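Ulp1-like SUMO protease (Chaetomium thermophilum, PDB 6DG4) probably removes SUMO from modified proteins as a cysteine protease of the Ulp1 (C48) family, this chain being its catalytic domain. Local coordinates at residues A[88-93]-A[126-131]; A[120-125]-A[141-146]. All coordinates share one frame; numbering follows the deposited sequence.

Contact 1: A[88-93]-A[126-131]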
loop_
_atom_site.group_PDB
_atom_site.type_symbol
_atom_site.label_atom_id
_atom_site.label_comp_id
_atom_site.label_asym_id
_atom_site.label_seq_id
_atom_site.Cartn_x
_atom_site.Cartn_y
_atom_site.Cartn_z
ATOM N N LYS A 88 -3.921 8.344 -11.085
ATOM C CA LYS A 88 -2.672 8.920 -10.603
ATOM C C LYS A 88 -1.976 8.025 -9.587
ATOM O O LYS A 88 -0.746 8.076 -9.468
ATOM C CB LYS A 88 -2.921 10.308 -10.014
ATOM C CG LYS A 88 -3.146 11.373 -11.087
ATOM C CD LYS A 88 -1.886 11.601 -11.920
ATOM C CE LYS A 88 -2.074 12.660 -12.981
ATOM N NZ LYS A 88 -0.805 12.871 -13.741
ATOM N N CYS A 89 -2.728 7.194 -8.870
ATOM C CA CYS A 89 -2.163 6.194 -7.976
ATOM C C CYS A 89 -2.904 4.895 -8.229
ATOM O O CYS A 89 -4.137 4.884 -8.276
ATOM C CB CYS A 89 -2.323 6.601 -6.512
ATOM S SG CYS A 89 -1.502 5.495 -5.324
ATOM N N THR A 90 -2.166 3.811 -8.422
ATOM C CA THR A 90 -2.814 2.529 -8.635
ATOM C C THR A 90 -2.109 1.458 -7.821
ATOM O O THR A 90 -0.951 1.597 -7.427
ATOM C CB THR A 90 -2.912 2.177 -10.124
ATOM O OG1 THR A 90 -3.738 1.016 -10.263
ATOM C CG2 THR A 90 -1.546 1.911 -10.719
ATOM N N ALA A 91 -2.844 0.386 -7.552
ATOM C CA ALA A 91 -2.374 -0.658 -6.665
ATOM C C ALA A 91 -2.682 -2.011 -7.274
ATOM O O ALA A 91 -3.644 -2.171 -8.032
ATOM C CB ALA A 91 -3.056 -0.576 -5.299
ATOM N N PHE A 92 -1.872 -2.988 -6.900
ATOM C CA PHE A 92 -2.038 -4.361 -7.333
ATOM C C PHE A 92 -2.473 -5.240 -6.171
ATOM O O PHE A 92 -2.282 -4.911 -4.994
ATOM C CB PHE A 92 -0.738 -4.883 -7.938
ATOM C CG PHE A 92 -0.463 -4.343 -9.303
ATOM C CD1 PHE A 92 0.152 -3.121 -9.466
ATOM C CD2 PHE A 92 -0.852 -5.045 -10.428
ATOM C CE1 PHE A 92 0.397 -2.617 -10.728
ATOM C CE2 PHE A 92 -0.605 -4.544 -11.688
ATOM C CZ PHE A 92 0.018 -3.327 -11.832
ATOM N N THR A 93 -3.087 -6.364 -6.531
ATOM C CA THR A 93 -3.519 -7.343 -5.555
ATOM C C THR A 93 -2.364 -8.268 -5.180
ATOM O O THR A 93 -1.257 -8.193 -5.725
ATOM C CB THR A 93 -4.671 -8.187 -6.104
ATOM O OG1 THR A 93 -4.164 -9.088 -7.100
ATOM C CG2 THR A 93 -5.769 -7.294 -6.693
ATOM N N ASP A 126 1.397 8.716 -11.174
ATOM C CA ASP A 126 2.378 9.166 -10.192
ATOM C C ASP A 126 2.947 8.025 -9.349
ATOM O O ASP A 126 4.150 8.012 -9.062
ATOM C CB ASP A 126 1.760 10.174 -9.218
ATOM C CG ASP A 126 1.456 11.514 -9.857
ATOM O OD1 ASP A 126 2.034 11.855 -10.910
ATOM O OD2 ASP A 126 0.629 12.242 -9.278
ATOM N N THR A 127 2.108 7.079 -8.924
ATOM C CA THR A 127 2.511 6.072 -7.953
ATOM C C THR A 127 1.858 4.744 -8.282
ATOM O O THR A 127 0.633 4.673 -8.416
ATOM C CB THR A 127 2.068 6.499 -6.552
ATOM O OG1 THR A 127 2.537 7.825 -6.302
ATOM C CG2 THR A 127 2.618 5.561 -5.505
ATOM N N ILE A 128 2.676 3.698 -8.381
ATOM C CA ILE A 128 2.215 2.322 -8.530
ATOM C C ILE A 128 2.645 1.564 -7.279
ATOM O O ILE A 128 3.844 1.468 -6.987
ATOM C CB ILE A 128 2.792 1.664 -9.794
ATOM C CG1 ILE A 128 2.377 2.451 -11.043
ATOM C CG2 ILE A 128 2.344 0.209 -9.883
ATOM C CD1 ILE A 128 3.042 1.960 -12.321
ATOM N N LEU A 129 1.671 1.028 -6.547
ATOM C CA LEU A 129 1.909 0.323 -5.292
ATOM C C LEU A 129 1.789 -1.180 -5.525
ATOM O O LEU A 129 0.729 -1.665 -5.933
ATOM C CB LEU A 129 0.882 0.773 -4.252
ATOM C CG LEU A 129 0.864 2.270 -3.911
ATOM C CD1 LEU A 129 -0.354 2.592 -3.048
ATOM C CD2 LEU A 129 2.146 2.694 -3.201
ATOM N N ILE A 130 2.867 -1.910 -5.266
ATOM C CA ILE A 130 2.926 -3.349 -5.490
ATOM C C ILE A 130 3.265 -4.025 -4.169
ATOM O O ILE A 130 4.415 -4.013 -3.727
ATOM C CB ILE A 130 3.958 -3.708 -6.578
ATOM C CG1 ILE A 130 3.580 -3.061 -7.911
ATOM C CG2 ILE A 130 4.072 -5.223 -6.724
ATOM C CD1 ILE A 130 4.691 -3.107 -8.948
ATOM N N PRO A 131 2.275 -4.608 -3.490
ATOM C CA PRO A 131 2.568 -5.351 -2.257
ATOM C C PRO A 131 3.222 -6.683 -2.590
ATOM O O PRO A 131 2.758 -7.416 -3.466
ATOM C CB PRO A 131 1.188 -5.555 -1.614
ATOM C CG PRO A 131 0.200 -4.853 -2.475
ATOM C CD PRO A 131 0.840 -4.629 -3.814
HETATM O O HOH W 1 1.085 13.979 -12.246
HETATM O O HOH W 2 1.429 -8.347 -5.610
#
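Cys89, Thr90 and Ala91 pair in parallel with Thr127, Ile128 and Leu129, joining edge strand 89-91 to strand 127-134 of the mixed sheet in the Ulp1-type, papain-like catalytic domain. The axes of the two short strands lie 4.7 Å apart. Backbone hydrogen bonds set the register. Thr90 reaches both ways: its N donates to Thr127 O at 2.9 Å, and its O takes the nearly straight bond from Leu129 N (169° at the hydrogen). Phe92 N then donates to Leu129 O. At the start of the ladder Lys88 O accepts two donors, Thr127 N at 3.1 Å in the carbonyl plane and Asp126 N tilted out of it.

The apolar groups divide between the two faces of the sheet. On one, Cys89 SG lies 3.9 Å from Leu129 CD1, and Cys89 and Ala91 face helix 62-80. On the other, Thr90 CG2 runs alongside Ile128 CG1, while Thr90 OG1 bonds to Ala115 O. With CG beside its own backbone N (chi1 -75°), the Phe92 ring swings back along this face and receives Ile128 CG2 at its edge, 3.5 Å from CE1.

Charge gathers at the partly exposed end. Lys88 lays CD against the Asp126 carboxylate, but NZ and OD1 are too far apart for a salt bridge and are joined through a water, while NZ makes its salt bridge with Asp124. An alanine in place of Asp126 would probably leave that water without its carboxylate anchor and Lys88 CD without the group it lies against, though the salt bridge to Asp124 would remain. Beyond the last strand bond, Pro131 CD sits 3.3 Å from Phe92 O, and a second water donates to both Thr93 O and Pro131 O.

Contact 2: A[120-125]-A[141-146]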
loop_
_atom_site.group_PDB
_atom_site.type_symbol
_atom_site.label_atom_id
_atom_site.label_comp_id
_atom_site.label_asym_id
_atom_site.label_seq_id
_atom_site.Cartn_x
_atom_site.Cartn_y
_atom_site.Cartn_z
ATOM N N ALA A 120 0.012 3.640 -22.857
ATOM C CA ALA A 120 -0.403 4.998 -23.195
ATOM C C ALA A 120 -0.438 5.928 -21.988
ATOM O O ALA A 120 -0.161 7.124 -22.127
ATOM C CB ALA A 120 -1.774 4.979 -23.874
ATOM N N ASN A 121 -0.790 5.423 -20.807
ATOM C CA ASN A 121 -0.927 6.277 -19.636
ATOM C C ASN A 121 0.161 6.059 -18.593
ATOM O O ASN A 121 0.144 6.725 -17.554
ATOM C CB ASN A 121 -2.307 6.096 -18.985
ATOM C CG ASN A 121 -2.449 4.765 -18.276
ATOM O OD1 ASN A 121 -2.271 3.714 -18.882
ATOM N ND2 ASN A 121 -2.772 4.804 -16.983
ATOM N N PHE A 122 1.117 5.163 -18.853
ATOM C CA PHE A 122 2.082 4.772 -17.829
ATOM C C PHE A 122 2.785 5.975 -17.207
ATOM O O PHE A 122 2.835 6.112 -15.980
ATOM C CB PHE A 122 3.098 3.793 -18.420
ATOM C CG PHE A 122 4.013 3.197 -17.398
ATOM C CD1 PHE A 122 3.602 2.123 -16.635
ATOM C CD2 PHE A 122 5.283 3.713 -17.191
ATOM C CE1 PHE A 122 4.432 1.572 -15.688
ATOM C CE2 PHE A 122 6.118 3.165 -16.245
ATOM C CZ PHE A 122 5.687 2.092 -15.487
ATOM N N LEU A 123 3.358 6.848 -18.035
ATOM C CA LEU A 123 4.098 7.991 -17.509
ATOM C C LEU A 123 3.200 9.032 -16.853
ATOM O O LEU A 123 3.714 9.905 -16.148
ATOM C CB LEU A 123 4.947 8.630 -18.613
ATOM C CG LEU A 123 6.029 7.733 -19.211
ATOM C CD1 LEU A 123 6.776 8.476 -20.305
ATOM C CD2 LEU A 123 6.999 7.263 -18.148
ATOM N N ASP A 124 1.884 8.959 -17.062
ATOM C CA ASP A 124 0.932 9.848 -16.407
ATOM C C ASP A 124 0.600 9.393 -14.992
ATOM O O ASP A 124 0.044 10.174 -14.218
ATOM C CB ASP A 124 -0.348 9.911 -17.256
ATOM C CG ASP A 124 -1.434 10.789 -16.643
ATOM O OD1 ASP A 124 -1.224 12.016 -16.547
ATOM O OD2 ASP A 124 -2.513 10.259 -16.287
ATOM N N ILE A 125 0.918 8.159 -14.634
ATOM C CA ILE A 125 0.704 7.682 -13.273
ATOM C C ILE A 125 1.782 8.276 -12.377
ATOM O O ILE A 125 2.959 8.314 -12.755
ATOM C CB ILE A 125 0.763 6.144 -13.250
ATOM C CG1 ILE A 125 -0.278 5.540 -14.198
ATOM C CG2 ILE A 125 0.569 5.620 -11.836
ATOM C CD1 ILE A 125 -0.109 4.035 -14.406
ATOM N N ALA A 141 6.831 -2.586 -3.075
ATOM C CA ALA A 141 7.485 -2.003 -4.235
ATOM C C ALA A 141 6.677 -0.789 -4.674
ATOM O O ALA A 141 5.443 -0.798 -4.629
ATOM C CB ALA A 141 7.593 -3.016 -5.373
ATOM N N VAL A 142 7.382 0.258 -5.084
ATOM C CA VAL A 142 6.757 1.501 -5.516
ATOM C C VAL A 142 7.438 1.926 -6.805
ATOM O O VAL A 142 8.656 2.137 -6.830
ATOM C CB VAL A 142 6.874 2.610 -4.457
ATOM C CG1 VAL A 142 6.144 3.876 -4.916
ATOM C CG2 VAL A 142 6.325 2.136 -3.123
ATOM N N ILE A 143 6.667 2.042 -7.870
ATOM C CA ILE A 143 7.148 2.629 -9.109
ATOM C C ILE A 143 6.566 4.032 -9.191
ATOM O O ILE A 143 5.371 4.234 -8.934
ATOM C CB ILE A 143 6.752 1.777 -10.325
ATOM C CG1 ILE A 143 7.312 0.357 -10.188
ATOM C CG2 ILE A 143 7.248 2.431 -11.610
ATOM C CD1 ILE A 143 6.790 -0.625 -11.239
ATOM N N ARG A 144 7.412 5.005 -9.516
ATOM C CA ARG A 144 7.001 6.404 -9.632
ATOM C C ARG A 144 7.297 6.834 -11.061
ATOM O O ARG A 144 8.395 7.331 -11.360
ATOM C CB ARG A 144 7.719 7.264 -8.599
ATOM C CG ARG A 144 7.470 6.804 -7.165
ATOM C CD ARG A 144 8.296 7.594 -6.175
ATOM N NE ARG A 144 7.588 8.774 -5.706
ATOM C CZ ARG A 144 8.155 9.797 -5.080
ATOM N NH1 ARG A 144 9.470 9.828 -4.904
ATOM N NH2 ARG A 144 7.398 10.798 -4.646
ATOM N N PRO A 145 6.354 6.636 -11.988
ATOM C CA PRO A 145 6.682 6.845 -13.409
ATOM C C PRO A 145 7.078 8.265 -13.766
ATOM O O PRO A 145 7.955 8.449 -14.616
ATOM C CB PRO A 145 5.400 6.396 -14.126
ATOM C CG PRO A 145 4.822 5.358 -13.191
ATOM C CD PRO A 145 5.052 5.960 -11.828
ATOM N N GLY A 146 6.449 9.278 -13.169
ATOM C CA GLY A 146 6.836 10.647 -13.466
ATOM C C GLY A 146 8.260 10.952 -13.055
ATOM O O GLY A 146 8.911 11.823 -13.640
#
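Apolar packing without a hydrogen bond across it joins the turn at 120-125, which leads toward strand 127-134, to the end of strand 137-144, where Pro145 leaves the sheet. Pro145 carries most of the contact, its ring packed against the flank of the turn. Its CG stands over one face of the Phe122 ring, 4.2 Å from the centroid and 21° off the normal, a CH-pi contact displaced toward the ring's rim. The proline CB lies 3.9 Å from Phe122 CE2, and the two side chains cross at about a right angle.

Phe122 can cover the proline in this way because its CG turns away from the backbone N (chi1 -172°), setting it beside the carbonyl carbon, on the proline's side. CZ then meets Ile143 CG2 at 4.2 Å, from an oblique direction. Ile125 contributes CB, 4.1 Å from Pro145 CG, and Leu123 brings CD2 up to Pro145 O at 3.8 Å.

Two backbone carbonyls also touch the proline ring: Phe122 O lies 3.2 Å from Pro145 CB, and Ile125 O 3.3 Å from Pro145 CD. Phe122 O accepts Ile125 N within the turn, while Asp124 N bonds back to Asn121 O; these bonds close the turn. Being a proline, Pro145 has no N-H to offer either carbonyl. Its own O is bonded by Arg148.

Farther in, Phe122 also reaches Val173, Val176 and Leu177 of helix 163-177, so the ring lies between that helix and the sheet. The arrangement is a hydrophobic cluster at the open end of the beta hairpin of strands 127-134 and 137-144, where the turn leading into the first strand packs on the proline after the second, within the central sheet and flanking helix of the C48 catalytic domain.

How the contacts relate
Both contacts meet on the hairpin of strands 127-134 and 137-144, whose backbone bonds, such as Ile128 N to Ile143 O at 2.8 Å, tie one to the other. Contact 1 lies nearer the middle of the domain, about 7 Å from the chain centre to its own centre against about 15 Å for contact 2, though both are largely buried. The first extends the sheet with a regular backbone ladder and buries 518 Å²; the second buries 245 Å² through apolar side chains and carbonyls set against a proline ring at the hairpin's open end, with no hydrogen bond across. They also touch directly, Pro145 CD packing on Asp126 O and Ile125 CG2 on Lys88 O.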